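Local atomic coordinates of EXOU (Pseudomonas aeruginosa, PDB entry 4AKX), a protein that appears to act as a phospholipase toxin with a patatin-like domain, belonging to the type III secretion system and forming a complex with the chaperone SpcU. Residues Arg74-Gly84 with Arg340-Phe349; Val218-Ile227 with Asp241-Ile249. One frame throughout, in Å; residues are numbered along the deposited sequence.

Counted from the N terminus, the chain first reaches Arg-74-Gly-84, whose strand 77-82 lies inside a mixed sheet. It then passes through strand 110-114 and several helices before helix 222-232 and helix 239-246 meet in contact 2, closing a short loop of 13 residues. Two further strands, 254-263 and 266-273, follow. At Arg-340-Phe-349 the chain comes back to the other side of strand 77-82 from strand 110-114, so contact 1 closes a loop of 255 residues that contains the whole of contact 2. Contact 1 joins neighbouring parallel strands, whereas contact 2 packs peripheral helices together; their centres lie about 25 Å apart and they do not touch.

Contact 1: residues Arg74-Gly84 with Arg340-Phe349; sequences RPPLTSLVLSG and RRNDNLILEF
Bends at chi2 and chi3 of Arg-74, both -66°, bring the edge of its guanidinium to Asp-343, while at the far end chi1 of Ser-83 (66°) sets OG between the backbone N and the carbonyl carbon, facing Leu-347 O. Arg-74 NH2 lies 3.1 Å from Asp-343 OD2 in a salt bridge, approaching from above the carboxylate plane; NE adds a weaker bond to the same oxygen. The two flat groups stand almost perpendicular. Arg-442 forms a second salt bridge to OD2, and Arg-340 belongs to the same charged network, its own partners being Glu-390 and Glu-447.

Between these ends, strands 77-82 and 343-348 run parallel as neighbours in the central mixed sheet of the patatin-like fold. Leu-345 N donates to Ser-79 O (3.0 Å), and Val-81 N donates to Leu-345 O at 3.0 Å in return. Leu-82 CD1 lies 3.5 Å from Leu-347 CD1, and Leu-80 CD1 approaches the same methyl, on the face that helix 423-441 covers at Leu-345 and Leu-347. On the other face Val-81 CG1 lies alongside Ile-346 CG2, 4.1 Å away.

Leu-347 O accepts two bonds, from Ser-83 N at 3.1 Å and, in the carbonyl plane on a lone pair, from Ser-83 OG at 2.7 Å. This double grip ties down the strand end just before Gly-84, at a glycine-rich turn that, as in other patatin-like phospholipases, probably contributes to the oxyanion hole.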
loop_
_atom_site.group_PDB
_atom_site.type_symbol
_atom_site.label_atom_id
_atom_site.label_comp_id
_atom_site.label_asym_id
_atom_site.label_seq_id
_atom_site.Cartn_x
_atom_site.Cartn_y
_atom_site.Cartn_z
ATOM N N ARG B 74 -40.019 16.433 8.668
ATOM C CA ARG B 74 -38.877 16.655 9.551
ATOM C C ARG B 74 -39.330 16.739 11.008
ATOM O O ARG B 74 -40.395 17.272 11.295
ATOM C CB ARG B 74 -38.127 17.932 9.149
ATOM C CG ARG B 74 -37.361 17.829 7.835
ATOM C CD ARG B 74 -36.209 16.837 7.950
ATOM N NE ARG B 74 -35.186 17.309 8.883
ATOM C CZ ARG B 74 -33.923 17.588 8.530
ATOM N NH1 ARG B 74 -33.500 17.418 7.266
ATOM N NH2 ARG B 74 -33.077 18.024 9.456
ATOM N N PRO B 75 -38.526 16.201 11.928
ATOM C CA PRO B 75 -38.891 16.077 13.325
ATOM C C PRO B 75 -39.107 17.416 13.928
ATOM O O PRO B 75 -38.775 18.414 13.327
ATOM C CB PRO B 75 -37.650 15.459 13.965
ATOM C CG PRO B 75 -36.922 14.811 12.841
ATOM C CD PRO B 75 -37.164 15.719 11.676
ATOM N N PRO B 76 -39.635 17.440 15.142
ATOM C CA PRO B 76 -39.912 18.703 15.786
ATOM C C PRO B 76 -38.614 19.424 16.167
ATOM O O PRO B 76 -37.666 18.792 16.658
ATOM C CB PRO B 76 -40.697 18.285 17.037
ATOM C CG PRO B 76 -40.161 16.935 17.376
ATOM C CD PRO B 76 -39.820 16.291 16.049
ATOM N N LEU B 77 -38.559 20.730 15.912
ATOM C CA LEU B 77 -37.473 21.547 16.452
ATOM C C LEU B 77 -37.495 21.574 18.006
ATOM O O LEU B 77 -38.391 22.175 18.639
ATOM C CB LEU B 77 -37.500 22.967 15.859
ATOM C CG LEU B 77 -36.495 23.308 14.759
ATOM C CD1 LEU B 77 -36.464 24.812 14.584
ATOM C CD2 LEU B 77 -35.095 22.810 15.081
ATOM N N THR B 78 -36.532 20.895 18.610
ATOM C CA THR B 78 -36.507 20.837 20.042
ATOM C C THR B 78 -35.180 21.287 20.599
ATOM O O THR B 78 -34.933 21.141 21.795
ATOM C CB THR B 78 -36.773 19.420 20.545
ATOM O OG1 THR B 78 -35.763 18.550 20.019
ATOM C CG2 THR B 78 -38.180 18.932 20.126
ATOM N N SER B 79 -34.314 21.819 19.738
ATOM C CA SER B 79 -32.936 22.121 20.144
ATOM C C SER B 79 -32.211 23.196 19.369
ATOM O O SER B 79 -32.348 23.315 18.151
ATOM C CB SER B 79 -32.069 20.854 20.219
ATOM O OG SER B 79 -32.040 20.349 21.549
ATOM N N LEU B 80 -31.394 23.944 20.108
ATOM C CA LEU B 80 -30.727 25.141 19.618
ATOM C C LEU B 80 -29.253 25.058 19.972
ATOM O O LEU B 80 -28.892 25.088 21.159
ATOM C CB LEU B 80 -31.350 26.389 20.258
ATOM C CG LEU B 80 -31.021 27.776 19.688
ATOM C CD1 LEU B 80 -30.710 27.760 18.197
ATOM C CD2 LEU B 80 -32.163 28.731 19.981
ATOM N N VAL B 81 -28.411 24.924 18.946
ATOM C CA VAL B 81 -26.978 24.769 19.146
ATOM C C VAL B 81 -26.298 26.036 18.681
ATOM O O VAL B 81 -26.384 26.395 17.513
ATOM C CB VAL B 81 -26.408 23.552 18.374
ATOM C CG1 VAL B 81 -24.893 23.472 18.517
ATOM C CG2 VAL B 81 -27.046 22.256 18.858
ATOM N N LEU B 82 -25.609 26.702 19.604
ATOM C CA LEU B 82 -25.020 28.017 19.349
ATOM C C LEU B 82 -23.508 27.925 19.366
ATOM O O LEU B 82 -22.912 27.594 20.400
ATOM C CB LEU B 82 -25.478 28.996 20.425
ATOM C CG LEU B 82 -26.088 30.320 19.984
ATOM C CD1 LEU B 82 -26.741 30.166 18.626
ATOM C CD2 LEU B 82 -27.122 30.750 21.016
ATOM N N SER B 83 -22.893 28.188 18.217
ATOM C CA SER B 83 -21.449 28.053 18.094
ATOM C C SER B 83 -20.748 29.379 18.406
ATOM O O SER B 83 -21.297 30.452 18.161
ATOM C CB SER B 83 -21.082 27.566 16.708
ATOM O OG SER B 83 -21.413 28.546 15.745
ATOM N N GLY B 84 -19.542 29.305 18.958
ATOM C CA GLY B 84 -18.975 30.442 19.666
ATOM C C GLY B 84 -18.189 31.387 18.787
ATOM O O GLY B 84 -18.677 31.847 17.748
ATOM N N ARG B 340 -35.163 9.650 13.813
ATOM C CA ARG B 340 -34.555 10.704 14.604
ATOM C C ARG B 340 -35.650 11.348 15.374
ATOM O O ARG B 340 -36.731 11.549 14.819
ATOM C CB ARG B 340 -33.961 11.747 13.687
ATOM C CG ARG B 340 -33.015 11.196 12.653
ATOM C CD ARG B 340 -32.529 12.331 11.788
ATOM N NE ARG B 340 -32.274 13.515 12.599
ATOM C CZ ARG B 340 -32.424 14.762 12.173
ATOM N NH1 ARG B 340 -32.840 15.010 10.935
ATOM N NH2 ARG B 340 -32.161 15.765 12.996
ATOM N N ARG B 341 -35.385 11.704 16.636
ATOM C CA ARG B 341 -36.456 12.218 17.500
ATOM C C ARG B 341 -36.638 13.713 17.496
ATOM O O ARG B 341 -37.627 14.221 18.017
ATOM C CB ARG B 341 -36.430 11.643 18.920
ATOM C CG ARG B 341 -35.166 11.847 19.715
ATOM C CD ARG B 341 -35.422 11.447 21.166
ATOM N NE ARG B 341 -34.247 10.853 21.811
ATOM C CZ ARG B 341 -34.296 10.032 22.861
ATOM N NH1 ARG B 341 -35.464 9.698 23.393
ATOM N NH2 ARG B 341 -33.175 9.537 23.379
ATOM N N ASN B 342 -35.714 14.421 16.876
ATOM C CA ASN B 342 -35.781 15.867 16.878
ATOM C C ASN B 342 -34.792 16.463 15.902
ATOM O O ASN B 342 -34.021 15.754 15.279
ATOM C CB ASN B 342 -35.510 16.404 18.279
ATOM C CG ASN B 342 -34.119 16.108 18.731
ATOM O OD1 ASN B 342 -33.166 16.714 18.251
ATOM N ND2 ASN B 342 -33.979 15.138 19.625
ATOM N N ASP B 343 -34.826 17.779 15.785
ATOM C CA ASP B 343 -34.011 18.499 14.836
ATOM C C ASP B 343 -33.230 19.529 15.600
ATOM O O ASP B 343 -33.610 19.921 16.707
ATOM C CB ASP B 343 -34.902 19.215 13.825
ATOM C CG ASP B 343 -34.995 18.488 12.504
ATOM O OD1 ASP B 343 -34.893 17.245 12.505
ATOM O OD2 ASP B 343 -35.159 19.165 11.460
ATOM N N ASN B 344 -32.159 20.001 14.987
ATOM C CA ASN B 344 -31.373 21.076 15.542
ATOM C C ASN B 344 -31.348 22.281 14.648
ATOM O O ASN B 344 -31.230 22.161 13.432
ATOM C CB ASN B 344 -29.962 20.603 15.775
ATOM C CG ASN B 344 -29.883 19.635 16.905
ATOM O OD1 ASN B 344 -30.081 20.012 18.051
ATOM N ND2 ASN B 344 -29.633 18.371 16.594
ATOM N N LEU B 345 -31.472 23.453 15.253
ATOM C CA LEU B 345 -31.137 24.685 14.557
ATOM C C LEU B 345 -29.738 25.060 14.976
ATOM O O LEU B 345 -29.494 25.339 16.160
ATOM C CB LEU B 345 -32.122 25.804 14.909
ATOM C CG LEU B 345 -32.049 27.078 14.059
ATOM C CD1 LEU B 345 -31.791 26.797 12.591
ATOM C CD2 LEU B 345 -33.321 27.889 14.232
ATOM N N ILE B 346 -28.808 25.003 14.033
ATOM C CA ILE B 346 -27.429 25.199 14.372
ATOM C C ILE B 346 -26.993 26.508 13.778
ATOM O O ILE B 346 -26.971 26.651 12.559
ATOM C CB ILE B 346 -26.548 24.067 13.831
ATOM C CG1 ILE B 346 -27.185 22.702 14.119
ATOM C CG2 ILE B 346 -25.170 24.127 14.461
ATOM C CD1 ILE B 346 -26.986 21.665 13.021
ATOM N N LEU B 347 -26.671 27.471 14.643
ATOM C CA LEU B 347 -26.161 28.786 14.220
ATOM C C LEU B 347 -24.631 28.881 14.324
ATOM O O LEU B 347 -24.054 28.703 15.412
ATOM C CB LEU B 347 -26.837 29.907 15.017
ATOM C CG LEU B 347 -28.348 30.004 14.817
ATOM C CD1 LEU B 347 -29.011 30.679 15.991
ATOM C CD2 LEU B 347 -28.685 30.729 13.524
ATOM N N GLU B 348 -23.992 29.179 13.189
ATOM C CA GLU B 348 -22.540 29.076 13.040
ATOM C C GLU B 348 -21.945 30.372 12.491
ATOM O O GLU B 348 -22.602 31.083 11.721
ATOM C CB GLU B 348 -22.201 27.915 12.106
ATOM C CG GLU B 348 -20.947 27.130 12.479
ATOM C CD GLU B 348 -20.552 26.106 11.410
ATOM O OE1 GLU B 348 -20.921 26.303 10.226
ATOM O OE2 GLU B 348 -19.869 25.103 11.749
ATOM N N PHE B 349 -20.693 30.655 12.878
ATOM C CA PHE B 349 -19.999 31.915 12.520
ATOM C C PHE B 349 -18.774 31.756 11.622
ATOM O O PHE B 349 -18.145 30.691 11.592
ATOM C CB PHE B 349 -19.581 32.684 13.775
ATOM C CG PHE B 349 -20.717 33.344 14.474
ATOM C CD1 PHE B 349 -21.526 34.239 13.806
ATOM C CD2 PHE B 349 -20.994 33.049 15.798
ATOM C CE1 PHE B 349 -22.593 34.832 14.446
ATOM C CE2 PHE B 349 -22.058 33.642 16.447
ATOM C CZ PHE B 349 -22.861 34.535 15.769
#

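Contact 2: residues Val218-Ile227 with Asp241-Ile249; sequences VARQPTVAAI and DLDRLSAYI
Tyr-248 and Val-224 meet across a pair of roughly antiparallel helices, 222-232 and 239-246, in the patatin-like phospholipase region; the axes of their facing segments make an angle of 142° and come no closer than 10.9 Å. Tyr-248, near the C-terminal end of the second segment, reaches back across the first. Its CB rests on Val-218 CG1 at 3.7 Å, and the same methyl continues along CG to CD1. Farther out, Val-224 CG2 sits over one ring face, 3.7 Å from the centroid of the Tyr-248 ring, a CH-pi contact displaced toward the rim at CE2 and CZ. At the tip, OH makes a weak hydrogen bond to Thr-223 OG1, 2.8 Å away, which gives the hydroxyl a polar partner at the end of a mostly apolar path.

The two methyls of Val-224 divide the work. With CG1 anti to the backbone N (chi1 -175°), that branch reaches Leu-245 CD2 at 4.0 Å and leaves CG2 for the ring. Leu-245 in turn sends CD1 to Ile-227 CG2, while Ile-212 of helix 195-214 also packs on Val-224, joining this pair to a third helix. Asp-241 offers carbon rather than charge here, its OD1 being bonded to Thr-238. Val-218 CG2 touches Ile-249 CD1 at 3.9 Å, and Ile-227 CD1 lies 3.5 Å from CB of Asp-241, one turn before Leu-245.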
loop_
_atom_site.group_PDB
_atom_site.type_symbol
_atom_site.label_atom_id
_atom_site.label_comp_id
_atom_site.label_asym_id
_atom_site.label_seq_id
_atom_site.Cartn_x
_atom_site.Cartn_y
_atom_site.Cartn_z
ATOM N N VAL B 218 -47.656 26.475 39.146
ATOM C CA VAL B 218 -46.428 25.730 39.480
ATOM C C VAL B 218 -45.735 26.270 40.726
ATOM O O VAL B 218 -45.199 25.509 41.529
ATOM C CB VAL B 218 -45.411 25.667 38.307
ATOM C CG1 VAL B 218 -46.032 24.991 37.090
ATOM C CG2 VAL B 218 -44.874 27.052 37.965
ATOM N N ALA B 219 -45.746 27.587 40.871
ATOM C CA ALA B 219 -45.142 28.250 42.013
ATOM C C ALA B 219 -45.539 27.593 43.348
ATOM O O ALA B 219 -44.757 27.577 44.307
ATOM C CB ALA B 219 -45.514 29.727 42.003
ATOM N N ARG B 220 -46.748 27.035 43.386
ATOM C CA ARG B 220 -47.315 26.450 44.611
ATOM C C ARG B 220 -46.744 25.073 44.915
ATOM O O ARG B 220 -46.921 24.554 46.023
ATOM C CB ARG B 220 -48.843 26.317 44.513
ATOM C CG ARG B 220 -49.652 27.616 44.477
ATOM C CD ARG B 220 -51.152 27.303 44.432
ATOM N NE ARG B 220 -51.438 25.994 43.815
ATOM C CZ ARG B 220 -51.813 24.900 44.488
ATOM N NH1 ARG B 220 -51.974 24.949 45.809
ATOM N NH2 ARG B 220 -52.043 23.762 43.837
ATOM N N GLN B 221 -46.104 24.460 43.921
ATOM C CA GLN B 221 -45.527 23.138 44.110
ATOM C C GLN B 221 -44.227 23.201 44.903
ATOM O O GLN B 221 -43.274 23.851 44.478
ATOM C CB GLN B 221 -45.306 22.441 42.775
ATOM C CG GLN B 221 -46.516 22.472 41.850
ATOM C CD GLN B 221 -47.820 22.068 42.528
ATOM O OE1 GLN B 221 -47.974 20.929 42.990
ATOM N NE2 GLN B 221 -48.783 22.995 42.553
ATOM N N PRO B 222 -44.198 22.528 46.075
ATOM C CA PRO B 222 -43.045 22.388 46.961
ATOM C C PRO B 222 -41.688 22.568 46.277
ATOM O O PRO B 222 -40.971 23.505 46.589
ATOM C CB PRO B 222 -43.197 20.950 47.486
ATOM C CG PRO B 222 -44.666 20.615 47.319
ATOM C CD PRO B 222 -45.338 21.751 46.590
ATOM N N THR B 223 -41.351 21.687 45.342
ATOM C CA THR B 223 -40.008 21.685 44.745
ATOM C C THR B 223 -39.653 23.012 44.040
ATOM O O THR B 223 -38.520 23.502 44.141
ATOM C CB THR B 223 -39.769 20.455 43.813
ATOM O OG1 THR B 223 -40.671 20.489 42.699
ATOM C CG2 THR B 223 -39.966 19.138 44.579
ATOM N N VAL B 224 -40.631 23.591 43.348
ATOM C CA VAL B 224 -40.466 24.898 42.723
ATOM C C VAL B 224 -40.259 25.988 43.785
ATOM O O VAL B 224 -39.318 26.781 43.700
ATOM C CB VAL B 224 -41.688 25.254 41.849
ATOM C CG1 VAL B 224 -41.461 26.567 41.108
ATOM C CG2 VAL B 224 -41.987 24.124 40.877
ATOM N N ALA B 225 -41.145 26.018 44.780
ATOM C CA ALA B 225 -41.080 27.009 45.843
ATOM C C ALA B 225 -39.822 26.836 46.693
ATOM O O ALA B 225 -39.420 27.749 47.410
ATOM C CB ALA B 225 -42.324 26.938 46.704
ATOM N N ALA B 226 -39.204 25.659 46.603
ATOM C CA ALA B 226 -37.894 25.416 47.206
ATOM C C ALA B 226 -36.811 26.118 46.387
ATOM O O ALA B 226 -35.852 26.653 46.951
ATOM C CB ALA B 226 -37.614 23.921 47.295
ATOM N N ILE B 227 -36.983 26.130 45.061
ATOM C CA ILE B 227 -35.990 26.685 44.145
ATOM C C ILE B 227 -35.994 28.205 44.116
ATOM O O ILE B 227 -34.948 28.815 43.979
ATOM C CB ILE B 227 -36.161 26.127 42.713
ATOM C CG1 ILE B 227 -35.248 24.908 42.503
ATOM C CG2 ILE B 227 -35.824 27.191 41.678
ATOM C CD1 ILE B 227 -35.746 23.911 41.482
ATOM N N ASP B 241 -31.735 22.890 38.130
ATOM C CA ASP B 241 -33.055 23.463 38.270
ATOM C C ASP B 241 -33.594 24.035 36.962
ATOM O O ASP B 241 -34.805 23.990 36.713
ATOM C CB ASP B 241 -33.060 24.514 39.374
ATOM C CG ASP B 241 -31.926 25.480 39.246
ATOM O OD1 ASP B 241 -31.162 25.357 38.259
ATOM O OD2 ASP B 241 -31.795 26.355 40.132
ATOM N N LEU B 242 -32.703 24.571 36.128
ATOM C CA LEU B 242 -33.086 24.927 34.774
ATOM C C LEU B 242 -33.785 23.728 34.176
ATOM O O LEU B 242 -34.896 23.828 33.659
ATOM C CB LEU B 242 -31.868 25.327 33.941
ATOM C CG LEU B 242 -31.646 26.839 33.912
ATOM C CD1 LEU B 242 -30.662 27.267 32.832
ATOM C CD2 LEU B 242 -32.991 27.527 33.713
ATOM N N ASP B 243 -33.153 22.577 34.334
ATOM C CA ASP B 243 -33.764 21.307 34.014
ATOM C C ASP B 243 -35.096 21.133 34.747
ATOM O O ASP B 243 -36.154 21.001 34.119
ATOM C CB ASP B 243 -32.805 20.176 34.381
ATOM C CG ASP B 243 -33.219 18.849 33.791
ATOM O OD1 ASP B 243 -32.884 18.596 32.613
ATOM O OD2 ASP B 243 -33.862 18.049 34.509
ATOM N N ARG B 244 -35.045 21.157 36.074
ATOM C CA ARG B 244 -36.221 20.873 36.884
ATOM C C ARG B 244 -37.415 21.774 36.566
ATOM O O ARG B 244 -38.566 21.362 36.714
ATOM C CB ARG B 244 -35.871 20.945 38.358
ATOM C CG ARG B 244 -35.053 19.758 38.806
ATOM C CD ARG B 244 -34.522 19.955 40.200
ATOM N NE ARG B 244 -34.074 18.690 40.773
ATOM C CZ ARG B 244 -33.718 18.532 42.043
ATOM N NH1 ARG B 244 -33.735 19.571 42.867
ATOM N NH2 ARG B 244 -33.332 17.344 42.492
ATOM N N LEU B 245 -37.129 22.983 36.085
ATOM C CA LEU B 245 -38.164 23.956 35.729
ATOM C C LEU B 245 -38.733 23.791 34.318
ATOM O O LEU B 245 -39.911 24.077 34.085
ATOM C CB LEU B 245 -37.646 25.370 35.959
ATOM C CG LEU B 245 -37.436 25.645 37.453
ATOM C CD1 LEU B 245 -36.436 26.769 37.715
ATOM C CD2 LEU B 245 -38.767 25.889 38.167
ATOM N N SER B 246 -37.911 23.299 33.393
ATOM C CA SER B 246 -38.361 23.028 32.022
ATOM C C SER B 246 -39.442 21.941 31.917
ATOM O O SER B 246 -40.178 21.890 30.926
ATOM C CB SER B 246 -37.185 22.686 31.116
ATOM O OG SER B 246 -36.403 21.674 31.703
ATOM N N ALA B 247 -39.544 21.089 32.934
ATOM C CA ALA B 247 -40.645 20.125 33.011
ATOM C C ALA B 247 -41.996 20.774 33.334
ATOM O O ALA B 247 -43.041 20.325 32.847
ATOM C CB ALA B 247 -40.330 19.035 34.018
ATOM N N TYR B 248 -41.973 21.815 34.171
ATOM C CA TYR B 248 -43.180 22.575 34.492
ATOM C C TYR B 248 -43.471 23.590 33.393
ATOM O O TYR B 248 -44.436 23.447 32.645
ATOM C CB TYR B 248 -43.028 23.312 35.816
ATOM C CG TYR B 248 -42.845 22.434 37.025
ATOM C CD1 TYR B 248 -43.946 21.988 37.763
ATOM C CD2 TYR B 248 -41.568 22.085 37.464
ATOM C CE1 TYR B 248 -43.776 21.200 38.894
ATOM C CE2 TYR B 248 -41.388 21.288 38.582
ATOM C CZ TYR B 248 -42.492 20.851 39.295
ATOM O OH TYR B 248 -42.303 20.064 40.409
ATOM N N ILE B 249 -42.630 24.616 33.298
ATOM C CA ILE B 249 -42.861 25.715 32.364
ATOM C C ILE B 249 -42.074 25.465 31.089
ATOM O O ILE B 249 -40.899 25.111 31.165
ATOM C CB ILE B 249 -42.417 27.061 32.973
ATOM C CG1 ILE B 249 -43.292 27.414 34.185
ATOM C CG2 ILE B 249 -42.407 28.162 31.915
ATOM C CD1 ILE B 249 -42.727 28.502 35.081
#